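Local coordinates for uncharacterized egV family protein COG1307 (PDB 3JR7), which is of unknown function but probably binds a lipid, perhaps a fatty acid, at residues C29-P34 / D280-S285; H253-E258 / A289-I294. One frame throughout, in Å; residues are numbered along the deposited sequence.

In the fold
Along the chain the four segments alternate: 29-34 and 280-285 make contact 1, while 253-258 precedes 280-285 and 289-294 follows it. Their centres lie about 12 Å apart. Contact 1 joins the loop after strand 22-27, part of the sheet that also holds 42-51 and 98-103, to the end of strand 275-280 and the start of helix 283-289. Contact 2 ties the end of that helix, and the turn after it, to the end of strand 248-253, which lies between 275-280 and 294-297 in the second sheet. The two meet directly, with Thr-281 N 3.0 Å from His-253 O. Contact 1 thus links the two sheets beside the ligand pocket; contact 2 lies farther from the chain centre.

Contact 1 of 2, residues C29-P34 / D280-S285; sequences CGEFTP and DTSGIS
Glu-31 sends CG out anti to its own carbonyl carbon (chi1 -68°) and then bends at chi2 (73°), which carries the carboxylate to the backbone of Ser-282 and the hydroxyl of Ser-285. One oxygen does the work. OE2 accepts from Ser-282 N at 2.8 Å through its anti lone pair, in a nearly straight bond of 172°, and on its syn side it accepts from Ser-285 OG, also at 2.8 Å. Two donors therefore grip OE2, while OE1 is taken by Ser-140 OG, so both ends of this buried group are held and its rotation is fixed. Its CG rests against the backbone, 3.2 Å from Asp-280 O. Ser-282 is the N-cap of helix 283-289: its OG accepts the capping bond from Ser-285 N and donates to Cys-29 O at 2.9 Å, meeting that carbonyl from a position tilted out of its plane. The cap thus ties the helix start to the loop that follows strand 22-27, joining the two sheets of the DegV fold beside the pocket where a polyether molecule is bound; Ser-285 belongs to that pocket. The N-terminal end of the helix would probably favour the negative charge on Glu-31. Farther along, Cys-29 SG packs on Ile-284 CG2 at 3.9 Å, and Asp-58 takes the backbone N of Ile-284.

Contact 2 of 2, residues H253-E258 / A289-I294; sequences HCNCEE and ANDGGI
Asn-255 reaches across to Asp-291 at the surface end of this contact. Its CB lies 3.4 Å from Asp-291 OD1, its CG a little farther from the same oxygen, and at the tip ND2 donates to OD1 at 3.0 Å. The acceptor lies close to the amide plane, whereas ND2 meets the carboxylate on its syn side but 30° out of plane; the two flat groups are turned 26° against each other. A water also donates to OD1, though its approach to Asn-255 O is doubtfully short. Inward, Gly-292 N donates to Cys-254 O at 2.8 Å and Cys-254 N to Gly-293 O at 2.9 Å. Cys-254 CB presses on Asn-290 O, which also accepts from Gly-293 N. Deeper still, Ile-294 CD1 touches both His-253 CB (3.5 Å) and Cys-256 SG (3.7 Å), on the side of the sheet covered by helix 257-270. His-253 and Ile-294 form an antiparallel non-hydrogen-bonded pair, so strands 248-253 and 294-297 begin their pairing here, beside a type II beta turn from Asn-290 to Gly-293 that leads helix 283-289 into the last strand.

Contact 1 of 2, residues C29-P34 / D280-S285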
# COMPACT_ATOMS: atom_id res chain seq x y z
N CYS A 29 -0.45 -1.28 -6.40
CA CYS A 29 -0.87 -1.73 -5.07
C CYS A 29 -1.45 -0.57 -4.26
O CYS A 29 -2.44 -0.73 -3.53
CB CYS A 29 0.28 -2.41 -4.33
SG CYS A 29 -0.28 -3.15 -2.78
N GLY A 30 -0.87 0.61 -4.44
CA GLY A 30 -1.29 1.77 -3.69
C GLY A 30 -2.58 2.33 -4.22
O GLY A 30 -2.58 2.83 -5.36
N GLU A 31 -3.65 2.30 -3.41
CA GLU A 31 -4.96 2.74 -3.88
C GLU A 31 -5.01 4.25 -4.09
O GLU A 31 -4.34 4.95 -3.39
CB GLU A 31 -6.08 2.35 -2.88
CG GLU A 31 -6.38 0.88 -2.72
CD GLU A 31 -5.32 0.10 -1.96
OE1 GLU A 31 -4.51 0.72 -1.21
OE2 GLU A 31 -5.33 -1.14 -2.11
N PHE A 32 -5.79 4.75 -5.06
CA PHE A 32 -6.10 6.19 -5.17
C PHE A 32 -7.51 6.46 -4.71
O PHE A 32 -8.41 5.73 -5.09
CB PHE A 32 -6.01 6.73 -6.61
CG PHE A 32 -4.60 6.79 -7.17
CD1 PHE A 32 -3.47 6.56 -6.38
CD2 PHE A 32 -4.42 7.08 -8.52
CE1 PHE A 32 -2.20 6.61 -6.94
CE2 PHE A 32 -3.19 7.14 -9.06
CZ PHE A 32 -2.05 6.89 -8.27
N THR A 33 -7.71 7.52 -3.93
CA THR A 33 -9.03 8.00 -3.63
C THR A 33 -9.62 8.70 -4.86
O THR A 33 -8.88 9.02 -5.79
CB THR A 33 -9.02 9.01 -2.49
OG1 THR A 33 -8.17 10.12 -2.83
CG2 THR A 33 -8.56 8.36 -1.21
N PRO A 34 -10.95 8.95 -4.87
CA PRO A 34 -11.56 9.69 -5.99
C PRO A 34 -10.86 11.02 -6.24
O PRO A 34 -10.58 11.39 -7.37
CB PRO A 34 -13.00 9.96 -5.49
CG PRO A 34 -13.29 8.83 -4.54
CD PRO A 34 -11.94 8.49 -3.88
N ASP A 280 -11.52 0.90 -1.16
CA ASP A 280 -11.54 -0.46 -1.64
C ASP A 280 -10.15 -0.86 -2.03
O ASP A 280 -9.42 -0.06 -2.61
CB ASP A 280 -12.46 -0.63 -2.85
CG ASP A 280 -13.92 -0.41 -2.49
OD1 ASP A 280 -14.50 -1.29 -1.86
OD2 ASP A 280 -14.44 0.69 -2.77
N THR A 281 -9.80 -2.09 -1.73
CA THR A 281 -8.47 -2.59 -2.07
C THR A 281 -8.22 -2.63 -3.61
O THR A 281 -9.10 -2.97 -4.41
CB THR A 281 -8.24 -3.98 -1.53
OG1 THR A 281 -9.38 -4.79 -1.79
CG2 THR A 281 -7.96 -3.96 -0.03
N SER A 282 -6.99 -2.30 -3.99
CA SER A 282 -6.52 -2.40 -5.39
C SER A 282 -6.44 -3.88 -5.80
O SER A 282 -6.63 -4.77 -4.97
CB SER A 282 -5.12 -1.82 -5.49
OG SER A 282 -4.19 -2.70 -4.79
N GLY A 283 -6.14 -4.16 -7.06
CA GLY A 283 -5.95 -5.53 -7.53
C GLY A 283 -4.91 -6.29 -6.73
O GLY A 283 -5.16 -7.41 -6.25
N ILE A 284 -3.70 -5.71 -6.58
CA ILE A 284 -2.67 -6.43 -5.81
C ILE A 284 -3.08 -6.58 -4.33
O ILE A 284 -2.92 -7.64 -3.74
CB ILE A 284 -1.32 -5.72 -5.93
CG1 ILE A 284 -0.85 -5.79 -7.40
CG2 ILE A 284 -0.28 -6.34 -4.98
CD1 ILE A 284 -0.51 -7.21 -7.89
N SER A 285 -3.66 -5.53 -3.77
CA SER A 285 -4.13 -5.58 -2.40
C SER A 285 -5.20 -6.67 -2.20
O SER A 285 -5.18 -7.41 -1.23
CB SER A 285 -4.64 -4.20 -1.96
OG SER A 285 -3.56 -3.23 -1.84

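Contact 2 of 2, residues H253-E258 / A289-I294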
# COMPACT_ATOMS: atom_id res chain seq x y z
N HIS A 253 -10.19 -1.96 2.66
CA HIS A 253 -10.96 -3.17 2.92
C HIS A 253 -11.20 -3.89 1.62
O HIS A 253 -11.27 -3.26 0.55
CB HIS A 253 -12.29 -2.85 3.60
CG HIS A 253 -13.30 -2.27 2.67
ND1 HIS A 253 -13.38 -0.93 2.39
CD2 HIS A 253 -14.25 -2.87 1.91
CE1 HIS A 253 -14.36 -0.72 1.52
NE2 HIS A 253 -14.89 -1.88 1.20
N CYS A 254 -11.24 -5.22 1.70
CA CYS A 254 -11.55 -6.04 0.55
C CYS A 254 -12.96 -6.62 0.70
O CYS A 254 -13.13 -7.64 1.36
CB CYS A 254 -10.55 -7.19 0.44
SG CYS A 254 -10.80 -8.17 -1.06
N ASN A 255 -13.93 -5.96 0.08
CA ASN A 255 -15.34 -6.43 0.04
C ASN A 255 -15.95 -6.54 1.46
O ASN A 255 -16.65 -7.51 1.78
CB ASN A 255 -15.40 -7.77 -0.67
CG ASN A 255 -16.84 -8.23 -0.97
OD1 ASN A 255 -17.69 -7.41 -1.35
ND2 ASN A 255 -17.10 -9.52 -0.81
N CYS A 256 -15.65 -5.57 2.32
CA CYS A 256 -16.20 -5.55 3.70
C CYS A 256 -16.26 -4.12 4.24
O CYS A 256 -15.58 -3.73 5.22
CB CYS A 256 -15.45 -6.53 4.61
SG CYS A 256 -13.65 -6.23 4.73
N GLU A 257 -17.06 -3.31 3.57
CA GLU A 257 -17.16 -1.92 3.93
C GLU A 257 -17.62 -1.67 5.36
O GLU A 257 -17.15 -0.74 6.02
CB GLU A 257 -18.08 -1.16 2.96
CG GLU A 257 -17.88 0.32 3.08
CD GLU A 257 -18.88 1.16 2.31
OE1 GLU A 257 -19.50 0.67 1.35
OE2 GLU A 257 -19.03 2.34 2.69
N GLU A 258 -18.57 -2.47 5.84
CA GLU A 258 -19.08 -2.25 7.20
C GLU A 258 -18.04 -2.61 8.25
O GLU A 258 -17.94 -1.96 9.28
CB GLU A 258 -20.38 -3.02 7.46
CG GLU A 258 -21.64 -2.31 6.88
CD GLU A 258 -21.83 -0.83 7.31
OE1 GLU A 258 -21.68 -0.48 8.52
OE2 GLU A 258 -22.12 0.00 6.41
N ALA A 289 -4.74 -9.59 0.30
CA ALA A 289 -5.60 -9.42 1.49
C ALA A 289 -6.73 -10.44 1.54
O ALA A 289 -7.17 -10.89 2.61
CB ALA A 289 -6.16 -8.00 1.54
N ASN A 290 -7.25 -10.73 0.36
CA ASN A 290 -8.35 -11.65 0.15
C ASN A 290 -9.66 -11.11 0.69
O ASN A 290 -9.72 -10.08 1.42
CB ASN A 290 -8.04 -13.06 0.72
CG ASN A 290 -7.11 -13.85 -0.18
OD1 ASN A 290 -6.04 -14.34 0.26
ND2 ASN A 290 -7.51 -14.03 -1.43
N ASP A 291 -10.73 -11.78 0.26
CA ASP A 291 -12.09 -11.37 0.62
C ASP A 291 -12.15 -11.21 2.13
O ASP A 291 -11.72 -12.10 2.86
CB ASP A 291 -13.05 -12.51 0.21
CG ASP A 291 -14.52 -12.12 0.32
OD1 ASP A 291 -14.88 -10.93 0.53
OD2 ASP A 291 -15.30 -13.05 0.11
N GLY A 292 -12.65 -10.08 2.60
CA GLY A 292 -12.80 -9.87 4.03
C GLY A 292 -11.62 -9.24 4.78
O GLY A 292 -11.71 -9.03 5.99
N GLY A 293 -10.53 -8.92 4.09
CA GLY A 293 -9.39 -8.32 4.74
C GLY A 293 -9.49 -6.83 5.03
O GLY A 293 -10.18 -6.06 4.30
N ILE A 294 -8.78 -6.41 6.07
CA ILE A 294 -8.75 -5.03 6.54
C ILE A 294 -7.29 -4.66 6.76
O ILE A 294 -6.53 -5.39 7.40
CB ILE A 294 -9.50 -4.88 7.85
CG1 ILE A 294 -10.99 -5.10 7.65
CG2 ILE A 294 -9.29 -3.47 8.42
CD1 ILE A 294 -11.69 -3.90 6.88
O HOH W 1 -16.23 -9.79 2.78